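Tannase (Lactobacillus plantarum, PDB 3WA7) hydrolyses the galloyl ester bonds of tannins, releasing gallic acid, with an alpha/beta-hydrolase fold. Local coordinates at residues Q43-F48 against K137-Y142; G76-G81 against S355-L360; Y145-G148 against T154-I157; G176-F181 against L397-T402. One frame throughout, in Å; residues are numbered along the deposited sequence.

Interaction 1 of 4, residues Q43-F48 against K137-Y142; sequences QVLNVF and KAAIRY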
# COMPACT_ATOMS: atom_id res chain seq x y z
N GLN A 43 -1.93 19.51 1.07
CA GLN A 43 -1.67 19.37 -0.36
C GLN A 43 -0.47 20.14 -0.89
O GLN A 43 -0.61 21.08 -1.68
CB GLN A 43 -2.93 19.74 -1.16
CG GLN A 43 -4.10 18.80 -0.95
CD GLN A 43 -5.33 19.23 -1.73
OE1 GLN A 43 -5.89 20.30 -1.48
NE2 GLN A 43 -5.76 18.40 -2.67
N VAL A 44 0.72 19.73 -0.44
CA VAL A 44 1.97 20.33 -0.88
C VAL A 44 2.95 19.18 -1.02
O VAL A 44 2.70 18.08 -0.52
CB VAL A 44 2.55 21.34 0.15
CG1 VAL A 44 1.62 22.55 0.27
CG2 VAL A 44 2.74 20.67 1.51
N LEU A 45 4.05 19.40 -1.73
CA LEU A 45 5.04 18.35 -1.89
C LEU A 45 6.44 18.90 -1.67
O LEU A 45 6.66 20.11 -1.74
CB LEU A 45 4.91 17.70 -3.29
CG LEU A 45 5.04 18.53 -4.57
CD1 LEU A 45 6.49 18.90 -4.83
CD2 LEU A 45 4.51 17.71 -5.75
N ASN A 46 7.36 18.00 -1.36
CA ASN A 46 8.76 18.36 -1.13
C ASN A 46 9.61 17.64 -2.16
O ASN A 46 9.35 16.49 -2.51
CB ASN A 46 9.22 17.93 0.27
CG ASN A 46 8.45 18.61 1.38
OD1 ASN A 46 8.00 19.74 1.24
ND2 ASN A 46 8.33 17.93 2.52
N VAL A 47 10.64 18.33 -2.64
CA VAL A 47 11.55 17.78 -3.63
C VAL A 47 12.97 17.71 -3.06
O VAL A 47 13.48 18.69 -2.53
CB VAL A 47 11.58 18.67 -4.90
CG1 VAL A 47 12.55 18.09 -5.92
CG2 VAL A 47 10.19 18.77 -5.48
N PHE A 48 13.59 16.54 -3.18
CA PHE A 48 14.95 16.34 -2.68
C PHE A 48 15.82 15.79 -3.80
O PHE A 48 15.47 14.81 -4.45
CB PHE A 48 14.94 15.41 -1.47
CG PHE A 48 14.02 15.87 -0.38
CD1 PHE A 48 12.76 15.31 -0.23
CD2 PHE A 48 14.39 16.92 0.46
CE1 PHE A 48 11.87 15.78 0.73
CE2 PHE A 48 13.51 17.40 1.43
CZ PHE A 48 12.25 16.83 1.57
N LYS A 137 -2.23 11.38 -7.79
CA LYS A 137 -2.19 11.64 -9.22
C LYS A 137 -1.84 13.09 -9.52
O LYS A 137 -1.10 13.37 -10.47
CB LYS A 137 -3.53 11.28 -9.86
CG LYS A 137 -3.76 9.77 -10.03
CD LYS A 137 -5.21 9.46 -10.40
CE LYS A 137 -5.40 7.98 -10.73
NZ LYS A 137 -4.68 7.61 -11.98
N ALA A 138 -2.38 14.01 -8.73
CA ALA A 138 -2.09 15.43 -8.94
C ALA A 138 -0.60 15.67 -8.74
O ALA A 138 0.02 16.43 -9.49
CB ALA A 138 -2.89 16.29 -7.96
N ALA A 139 -0.02 15.02 -7.73
CA ALA A 139 1.41 15.17 -7.46
C ALA A 139 2.22 14.61 -8.62
O ALA A 139 3.22 15.19 -9.02
CB ALA A 139 1.77 14.46 -6.16
N ILE A 140 1.80 13.46 -9.14
CA ILE A 140 2.49 12.86 -10.28
C ILE A 140 2.39 13.79 -11.49
O ILE A 140 3.37 13.99 -12.20
CB ILE A 140 1.88 11.49 -10.63
CG1 ILE A 140 2.12 10.52 -9.47
CG2 ILE A 140 2.50 10.96 -11.93
CD1 ILE A 140 1.37 9.20 -9.59
N ARG A 141 1.21 14.36 -11.73
CA ARG A 141 1.06 15.27 -12.86
C ARG A 141 1.96 16.49 -12.70
O ARG A 141 2.53 16.98 -13.68
CB ARG A 141 -0.40 15.72 -13.01
CG ARG A 141 -1.32 14.57 -13.35
CD ARG A 141 -2.70 15.01 -13.80
NE ARG A 141 -3.44 13.86 -14.28
CZ ARG A 141 -4.56 13.92 -15.00
NH1 ARG A 141 -5.08 15.09 -15.32
NH2 ARG A 141 -5.14 12.80 -15.39
N TYR A 142 2.10 16.98 -11.47
CA TYR A 142 2.96 18.13 -11.22
C TYR A 142 4.39 17.79 -11.63
O TYR A 142 5.06 18.57 -12.31
CB TYR A 142 2.95 18.51 -9.73
CG TYR A 142 3.87 19.67 -9.41
CD1 TYR A 142 3.43 20.99 -9.55
CD2 TYR A 142 5.20 19.46 -9.04
CE1 TYR A 142 4.29 22.07 -9.33
CE2 TYR A 142 6.06 20.52 -8.82
CZ TYR A 142 5.60 21.82 -8.97
OH TYR A 142 6.47 22.87 -8.78
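Leu-45 reaches from its strand to the helix with a single methyl: CD2 lies 3.8 Å from Tyr-142 CD2 and 4.3 Å from Ala-139 CB. The methyl meets the tyrosine ring obliquely, at CD2, and rests at the same time beside the small alanine, one helical turn back along the same face. The contact is purely apolar, and all three residues are buried. Leu-45 owes its reach to an uncommon first torsion, with CG between the backbone N and the carbonyl carbon (chi1 58°), which carries the isobutyl group out toward the helix. The ring of Tyr-142 extends toward the sheet because CG stands opposite the backbone N (chi1 178°). The small side chain of Ala-139 is consistent with the close approach of the backbones, the CA atoms of Leu-45 and Ala-139 being 7.4 Å apart. The helix holds its form in this region through bonds such as Tyr-142 N to Ala-138 O (2.9 Å). Around the contact, Val-109 and Ala-111 of strand 107-111 also touch Leu-45, and Ile-32 of strand 22-33 touches Tyr-142. On other sides of the helix, Lys-137 and Arg-141 form salt bridges to Asp-195. A helix that sets Ala-139 against the mixed beta-sheet and lays Tyr-142 against strands 44-50 and 22-33 is an instance of the layered helix-on-sheet packing of the alpha/beta-hydrolase fold.

Interaction 2 of 4, residues G76-G81 against S355-L360; sequences GGYLPG and SPENNL. With SO4 (sulfate ion), chain C.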
# COMPACT_ATOMS: atom_id res chain seq x y z
N GLY A 76 -1.24 5.99 6.10
CA GLY A 76 -1.47 4.81 6.90
C GLY A 76 -2.90 4.91 7.39
O GLY A 76 -3.38 6.01 7.67
N GLY A 77 -3.60 3.78 7.49
CA GLY A 77 -4.97 3.77 7.96
C GLY A 77 -5.92 4.64 7.15
O GLY A 77 -7.01 4.99 7.63
N TYR A 78 -5.52 4.95 5.92
CA TYR A 78 -6.29 5.81 5.02
C TYR A 78 -6.47 7.20 5.62
O TYR A 78 -7.41 7.93 5.29
CB TYR A 78 -7.63 5.17 4.66
CG TYR A 78 -7.49 4.14 3.57
CD1 TYR A 78 -7.53 2.77 3.86
CD2 TYR A 78 -7.26 4.52 2.25
CE1 TYR A 78 -7.33 1.82 2.86
CE2 TYR A 78 -7.06 3.58 1.24
CZ TYR A 78 -7.10 2.23 1.55
OH TYR A 78 -6.90 1.29 0.56
N LEU A 79 -5.53 7.56 6.49
CA LEU A 79 -5.52 8.86 7.15
C LEU A 79 -4.62 9.77 6.32
O LEU A 79 -3.94 9.32 5.40
CB LEU A 79 -4.94 8.72 8.55
CG LEU A 79 -5.78 7.96 9.57
CD1 LEU A 79 -4.92 7.60 10.78
CD2 LEU A 79 -6.98 8.81 9.98
N PRO A 80 -4.59 11.07 6.65
CA PRO A 80 -3.74 11.99 5.89
C PRO A 80 -2.27 11.60 6.02
O PRO A 80 -1.85 11.13 7.07
CB PRO A 80 -4.02 13.35 6.54
CG PRO A 80 -5.41 13.20 7.08
CD PRO A 80 -5.40 11.80 7.64
N GLY A 81 -1.52 11.78 4.94
CA GLY A 81 -0.10 11.46 4.94
C GLY A 81 0.69 12.72 4.60
O GLY A 81 0.75 13.11 3.44
N SER A 355 -14.89 1.12 11.39
CA SER A 355 -13.53 0.84 10.90
C SER A 355 -12.95 2.00 10.10
O SER A 355 -13.66 2.92 9.71
CB SER A 355 -13.51 -0.41 10.03
OG SER A 355 -13.76 -0.07 8.67
N PRO A 356 -11.62 1.97 9.86
CA PRO A 356 -10.99 3.04 9.09
C PRO A 356 -11.56 3.05 7.67
O PRO A 356 -11.77 4.10 7.08
CB PRO A 356 -9.51 2.66 9.11
CG PRO A 356 -9.37 1.97 10.43
CD PRO A 356 -10.61 1.10 10.47
N GLU A 357 -11.80 1.85 7.13
CA GLU A 357 -12.34 1.74 5.79
C GLU A 357 -13.77 2.29 5.71
O GLU A 357 -14.16 2.86 4.68
CB GLU A 357 -12.30 0.28 5.31
CG GLU A 357 -10.89 -0.28 5.08
CD GLU A 357 -10.16 -0.61 6.37
OE1 GLU A 357 -10.82 -0.94 7.37
OE2 GLU A 357 -8.91 -0.56 6.37
N ASN A 358 -14.55 2.12 6.77
CA ASN A 358 -15.92 2.65 6.77
C ASN A 358 -15.86 4.17 6.61
O ASN A 358 -16.63 4.77 5.85
CB ASN A 358 -16.65 2.30 8.08
CG ASN A 358 -17.07 0.84 8.15
OD1 ASN A 358 -16.74 0.13 9.10
ND2 ASN A 358 -17.82 0.38 7.15
N ASN A 359 -14.93 4.78 7.34
CA ASN A 359 -14.73 6.23 7.33
C ASN A 359 -14.18 6.68 5.97
O ASN A 359 -14.53 7.76 5.48
CB ASN A 359 -13.76 6.61 8.46
CG ASN A 359 -13.64 8.10 8.68
OD1 ASN A 359 -12.62 8.57 9.19
ND2 ASN A 359 -14.68 8.86 8.33
N LEU A 360 -13.32 5.86 5.38
CA LEU A 360 -12.76 6.17 4.06
C LEU A 360 -13.89 6.31 3.04
O LEU A 360 -13.86 7.19 2.18
CB LEU A 360 -11.82 5.05 3.60
CG LEU A 360 -11.46 5.05 2.11
CD1 LEU A 360 -10.58 6.27 1.79
CD2 LEU A 360 -10.73 3.75 1.75
S SO4 C . -1.87 1.39 9.29
O1 SO4 C . -0.85 2.41 9.60
O2 SO4 C . -1.33 0.05 9.57
O3 SO4 C . -3.04 1.62 10.15
O4 SO4 C . -2.25 1.49 7.87
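Tyr-78 lays one face of its ring against Leu-360, whose CD2 methyl sits almost exactly over the centre, 3.6 Å from the centroid and 10° off the normal, in a CH-pi contact. The second methyl, CD1, lies farther toward the ring's rim, 3.8 Å from Tyr-78 CD2. Leu-360 CG stands anti to the backbone N (chi1 165°), which sends both methyls off the helix toward the ring. Glu-357 approaches the same ring near its plane, at the CD1 edge, and its OE2 is hydrogen-bonded to a glycerol. The phenol oxygen, Tyr-78 OH, is held by Ile-206 O. At the turn itself, Pro-356 CB packs 3.7 Å from Gly-77 O, a carbonyl that also accepts from Arg-116. Residues 76 to 79 form a type I' turn, closed by Leu-79 N to Gly-76 O, with Gly-77 and Tyr-78 both at positive phi. The turn follows strand 69-72, where alpha/beta-hydrolases commonly place part of the oxyanion hole. Consistent with that, Gly-77 N donates to O4 of a sulfate, probably from the crystallisation liquor (2.7 Å, 144°), which is also hydrogen-bonded to Ser-163 OG of the probable nucleophile. Across the contact, helix 356-360 starts with a capping box: Asn-358 N gives to Ser-355 OG (3.0 Å), and Ser-355 N gives to Asn-358 OD1 in the carbonyl plane, on a lone pair (3.1 Å).

Interaction 3 of 4, residues Y145-G148 against T154-I157; sequences YNQG and TNRI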
# COMPACT_ATOMS: atom_id res chain seq x y z
N TYR A 145 4.66 17.28 -15.49
CA TYR A 145 4.45 18.56 -16.17
C TYR A 145 5.75 19.35 -16.13
O TYR A 145 6.04 20.15 -17.03
CB TYR A 145 3.35 19.36 -15.46
CG TYR A 145 3.08 20.73 -16.04
CD1 TYR A 145 2.68 20.89 -17.37
CD2 TYR A 145 3.18 21.88 -15.25
CE1 TYR A 145 2.39 22.15 -17.89
CE2 TYR A 145 2.90 23.15 -15.76
CZ TYR A 145 2.50 23.27 -17.09
OH TYR A 145 2.20 24.51 -17.61
N ASN A 146 6.54 19.11 -15.09
CA ASN A 146 7.80 19.81 -14.91
C ASN A 146 9.04 19.06 -15.34
O ASN A 146 10.13 19.29 -14.82
CB ASN A 146 7.91 20.27 -13.46
CG ASN A 146 7.08 21.50 -13.18
OD1 ASN A 146 7.38 22.58 -13.69
ND2 ASN A 146 6.03 21.35 -12.38
N GLN A 147 8.89 18.16 -16.30
CA GLN A 147 10.03 17.41 -16.83
C GLN A 147 11.05 18.45 -17.29
O GLN A 147 10.68 19.46 -17.88
CB GLN A 147 9.60 16.56 -18.02
CG GLN A 147 10.73 15.83 -18.72
CD GLN A 147 10.26 15.06 -19.93
OE1 GLN A 147 9.64 15.62 -20.83
NE2 GLN A 147 10.54 13.76 -19.96
N GLY A 148 12.32 18.20 -17.01
CA GLY A 148 13.36 19.13 -17.41
C GLY A 148 13.65 20.16 -16.34
O GLY A 148 14.81 20.38 -15.97
N THR A 154 11.34 11.93 -15.44
CA THR A 154 9.91 11.82 -15.17
C THR A 154 9.28 10.57 -15.79
O THR A 154 8.10 10.28 -15.56
CB THR A 154 9.15 13.07 -15.63
OG1 THR A 154 9.33 13.26 -17.04
CG2 THR A 154 9.66 14.30 -14.89
N ASN A 155 10.07 9.84 -16.57
CA ASN A 155 9.60 8.61 -17.19
C ASN A 155 9.99 7.43 -16.31
O ASN A 155 9.75 6.27 -16.65
CB ASN A 155 10.22 8.45 -18.58
CG ASN A 155 9.80 9.55 -19.53
OD1 ASN A 155 8.60 9.77 -19.75
ND2 ASN A 155 10.77 10.25 -20.09
N ARG A 156 10.59 7.74 -15.17
CA ARG A 156 11.02 6.73 -14.21
C ARG A 156 10.50 7.02 -12.81
O ARG A 156 11.24 6.95 -11.82
CB ARG A 156 12.55 6.65 -14.20
CG ARG A 156 13.15 6.22 -15.53
CD ARG A 156 12.80 4.78 -15.87
NE ARG A 156 13.43 4.36 -17.12
CZ ARG A 156 12.89 4.51 -18.33
NH1 ARG A 156 11.69 5.06 -18.47
NH2 ARG A 156 13.57 4.13 -19.40
N ILE A 157 9.21 7.34 -12.73
CA ILE A 157 8.57 7.62 -11.45
C ILE A 157 8.22 6.28 -10.82
O ILE A 157 7.60 5.43 -11.46
CB ILE A 157 7.28 8.45 -11.62
CG1 ILE A 157 7.64 9.88 -12.06
CG2 ILE A 157 6.50 8.48 -10.30
CD1 ILE A 157 6.43 10.77 -12.33
O HOH W 1 12.50 13.05 -17.94
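Gln-147 lies across Thr-154 at about a right angle in the loop joining helix 131-145 to strand 157-160, a helix-to-strand connection of the alpha/beta-hydrolase core. By packing, the glutamine chain, extended beyond CG with CG anti to N (chi1 175°), passes over the threonine hydroxyl, and its CG comes 3.4 Å from Thr-154 OG1. Thr-154 CG2 meets the root of the same residue, 3.7 Å from Gln-147 CA. Among polar contacts, Gln-147 NE2 stands 3.2 Å from Thr-154 OG1. A water spans the two segments, accepting from Gln-147 NE2 (2.9 Å) and from Thr-154 N (3.0 Å), so it ties the amide to the backbone. With an alanine here, the hydroxyl and methyl beneath Gln-147 are gone, and the glutamine would probably be free to swing, with its water-mediated link to the backbone weakened. Between amides, Gln-147 NE2 and Asn-155 ND2 come within 3.5 Å, their planes turned 76° apart. Gln-147 and Asn-155 lie at the surface, whereas Thr-154 is buried against Val-143 and Ile-69. Within segment 154-157, Arg-156 NH1 donates to Asn-155 O (2.9 Å); the oxygen lies in the guanidinium plane, but the donor stands 64° out of the carbonyl plane.

Interaction 4 of 4, residues G176-F181 against L397-T402; sequences GNSAYF and LSYLTT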
# COMPACT_ATOMS: atom_id res chain seq x y z
N GLY A 176 -3.21 4.58 -14.32
CA GLY A 176 -2.67 5.68 -15.11
C GLY A 176 -3.61 6.28 -16.15
O GLY A 176 -4.09 5.59 -17.04
N ASN A 177 -3.85 7.58 -16.01
CA ASN A 177 -4.69 8.32 -16.95
C ASN A 177 -6.12 7.82 -17.10
O ASN A 177 -6.68 7.86 -18.20
CB ASN A 177 -3.98 8.37 -18.30
CG ASN A 177 -2.60 8.97 -18.18
OD1 ASN A 177 -2.43 10.04 -17.60
ND2 ASN A 177 -1.60 8.29 -18.73
N SER A 178 -6.69 7.35 -16.00
CA SER A 178 -8.07 6.88 -15.99
C SER A 178 -8.96 8.12 -16.01
O SER A 178 -8.77 9.03 -15.21
CB SER A 178 -8.35 6.08 -14.73
OG SER A 178 -9.75 5.92 -14.54
N ALA A 179 -9.93 8.15 -16.91
CA ALA A 179 -10.83 9.29 -17.02
C ALA A 179 -11.71 9.49 -15.79
O ALA A 179 -12.24 10.57 -15.57
CB ALA A 179 -11.70 9.15 -18.27
N TYR A 180 -11.87 8.44 -14.99
CA TYR A 180 -12.71 8.53 -13.80
C TYR A 180 -12.30 9.67 -12.86
O TYR A 180 -13.14 10.30 -12.23
CB TYR A 180 -12.67 7.22 -13.01
CG TYR A 180 -13.54 7.24 -11.78
CD1 TYR A 180 -14.91 6.96 -11.87
CD2 TYR A 180 -13.02 7.58 -10.53
CE1 TYR A 180 -15.73 7.03 -10.74
CE2 TYR A 180 -13.83 7.64 -9.40
CZ TYR A 180 -15.18 7.37 -9.51
OH TYR A 180 -15.99 7.45 -8.40
N PHE A 181 -11.00 9.93 -12.78
CA PHE A 181 -10.47 10.95 -11.89
C PHE A 181 -10.30 12.33 -12.50
O PHE A 181 -9.91 13.27 -11.81
CB PHE A 181 -9.13 10.48 -11.31
CG PHE A 181 -9.17 9.09 -10.75
CD1 PHE A 181 -8.97 7.98 -11.56
CD2 PHE A 181 -9.46 8.89 -9.40
CE1 PHE A 181 -9.05 6.69 -11.05
CE2 PHE A 181 -9.55 7.60 -8.87
CZ PHE A 181 -9.34 6.50 -9.70
N LEU A 397 -7.13 -3.88 -8.67
CA LEU A 397 -7.50 -5.02 -9.49
C LEU A 397 -8.43 -4.69 -10.66
O LEU A 397 -8.36 -5.33 -11.71
CB LEU A 397 -8.15 -6.10 -8.62
CG LEU A 397 -7.36 -6.63 -7.42
CD1 LEU A 397 -8.15 -7.78 -6.79
CD2 LEU A 397 -5.98 -7.11 -7.85
N SER A 398 -9.31 -3.71 -10.47
CA SER A 398 -10.27 -3.31 -11.49
C SER A 398 -9.61 -2.99 -12.83
O SER A 398 -10.17 -3.26 -13.89
CB SER A 398 -11.06 -2.09 -11.02
OG SER A 398 -11.81 -2.39 -9.86
N TYR A 399 -8.42 -2.40 -12.78
CA TYR A 399 -7.72 -2.01 -13.99
C TYR A 399 -7.00 -3.15 -14.70
O TYR A 399 -6.53 -2.98 -15.83
CB TYR A 399 -6.74 -0.88 -13.67
CG TYR A 399 -7.43 0.29 -13.02
CD1 TYR A 399 -7.62 0.34 -11.64
CD2 TYR A 399 -7.97 1.32 -13.80
CE1 TYR A 399 -8.34 1.37 -11.05
CE2 TYR A 399 -8.69 2.35 -13.22
CZ TYR A 399 -8.88 2.38 -11.85
OH TYR A 399 -9.59 3.40 -11.27
N LEU A 400 -6.92 -4.30 -14.05
CA LEU A 400 -6.26 -5.46 -14.65
C LEU A 400 -7.28 -6.35 -15.35
O LEU A 400 -6.93 -7.15 -16.21
CB LEU A 400 -5.52 -6.26 -13.57
CG LEU A 400 -4.54 -5.47 -12.69
CD1 LEU A 400 -3.90 -6.41 -11.67
CD2 LEU A 400 -3.48 -4.81 -13.55
N THR A 401 -8.55 -6.19 -14.99
CA THR A 401 -9.62 -6.99 -15.59
C THR A 401 -10.32 -6.26 -16.73
O THR A 401 -10.85 -6.89 -17.65
CB THR A 401 -10.67 -7.39 -14.54
OG1 THR A 401 -11.23 -6.22 -13.94
CG2 THR A 401 -10.04 -8.25 -13.46
N THR A 402 -10.32 -4.93 -16.67
CA THR A 402 -10.95 -4.11 -17.70
C THR A 402 -9.99 -3.00 -18.11
O THR A 402 -9.37 -2.37 -17.26
CB THR A 402 -12.25 -3.46 -17.19
OG1 THR A 402 -13.18 -4.48 -16.79
CG2 THR A 402 -12.89 -2.61 -18.28
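The backbones stay well apart, Ser-178 CA and Tyr-399 CA being 9.1 Å from each other, as a loop ending in the 3-10 segment 179-181 faces the short helix 398-401. Tyr-399 spans the distance: with CG anti to the carbonyl carbon (chi1 -56°), its ring runs out to set OH at the edge of the Phe-181 ring and in its plane, 3.3 Å from Phe-181 CE1 and 3.5 Å from Phe-181 CZ. The oxygen thus faces the slightly positive C-H rim of the phenylalanine while it is hydrogen-bonded to Ala-393 O. Alongside, Ser-178 OG lies near the plane of the tyrosine ring, 4.0 Å from Tyr-399 CE2, and takes a weak bond from Tyr-180 N (3.3 Å). Tyr-180 CD2 covers one face of Phe-181, 3.7 Å above its centre, and so helps to fix the ring that Tyr-399 abuts. A phenylalanine in place of Tyr-399 would probably leave the Ala-393 carbonyl without this donor and open a small gap at the edge of Phe-181. Ile-133, Val-134 and Lys-137 of helix 131-145 also touch Phe-181. This hydroxyl-to-ring-edge contact joins the loop after the helix that follows the probable nucleophile elbow to the segment preceding strand 410-414, within the alpha/beta-hydrolase fold.

In the fold
From the N terminus, strand 44-50 opens interaction 1, which closes a loop of 88 residues when helix 131-145 packs on the sheet. Interaction 2 opens inside that loop, at 76-81, and closes only at 355-360, so the two cross. Interaction 3, a short closure between the end of the helix and strand 157-160, is nested inside interaction 2. Interaction 4 opens at 176-181, still within interaction 2, and closes beyond it at 397-402, crossing it too. Helix 131-145 links interactions 1, 3 and 4: Ile-140 packs on Ile-157 of segment 154-157, and Lys-137 on Phe-181. Interaction 2 touches none of the others and ties the turn near the probable catalytic serine to helix 356-360.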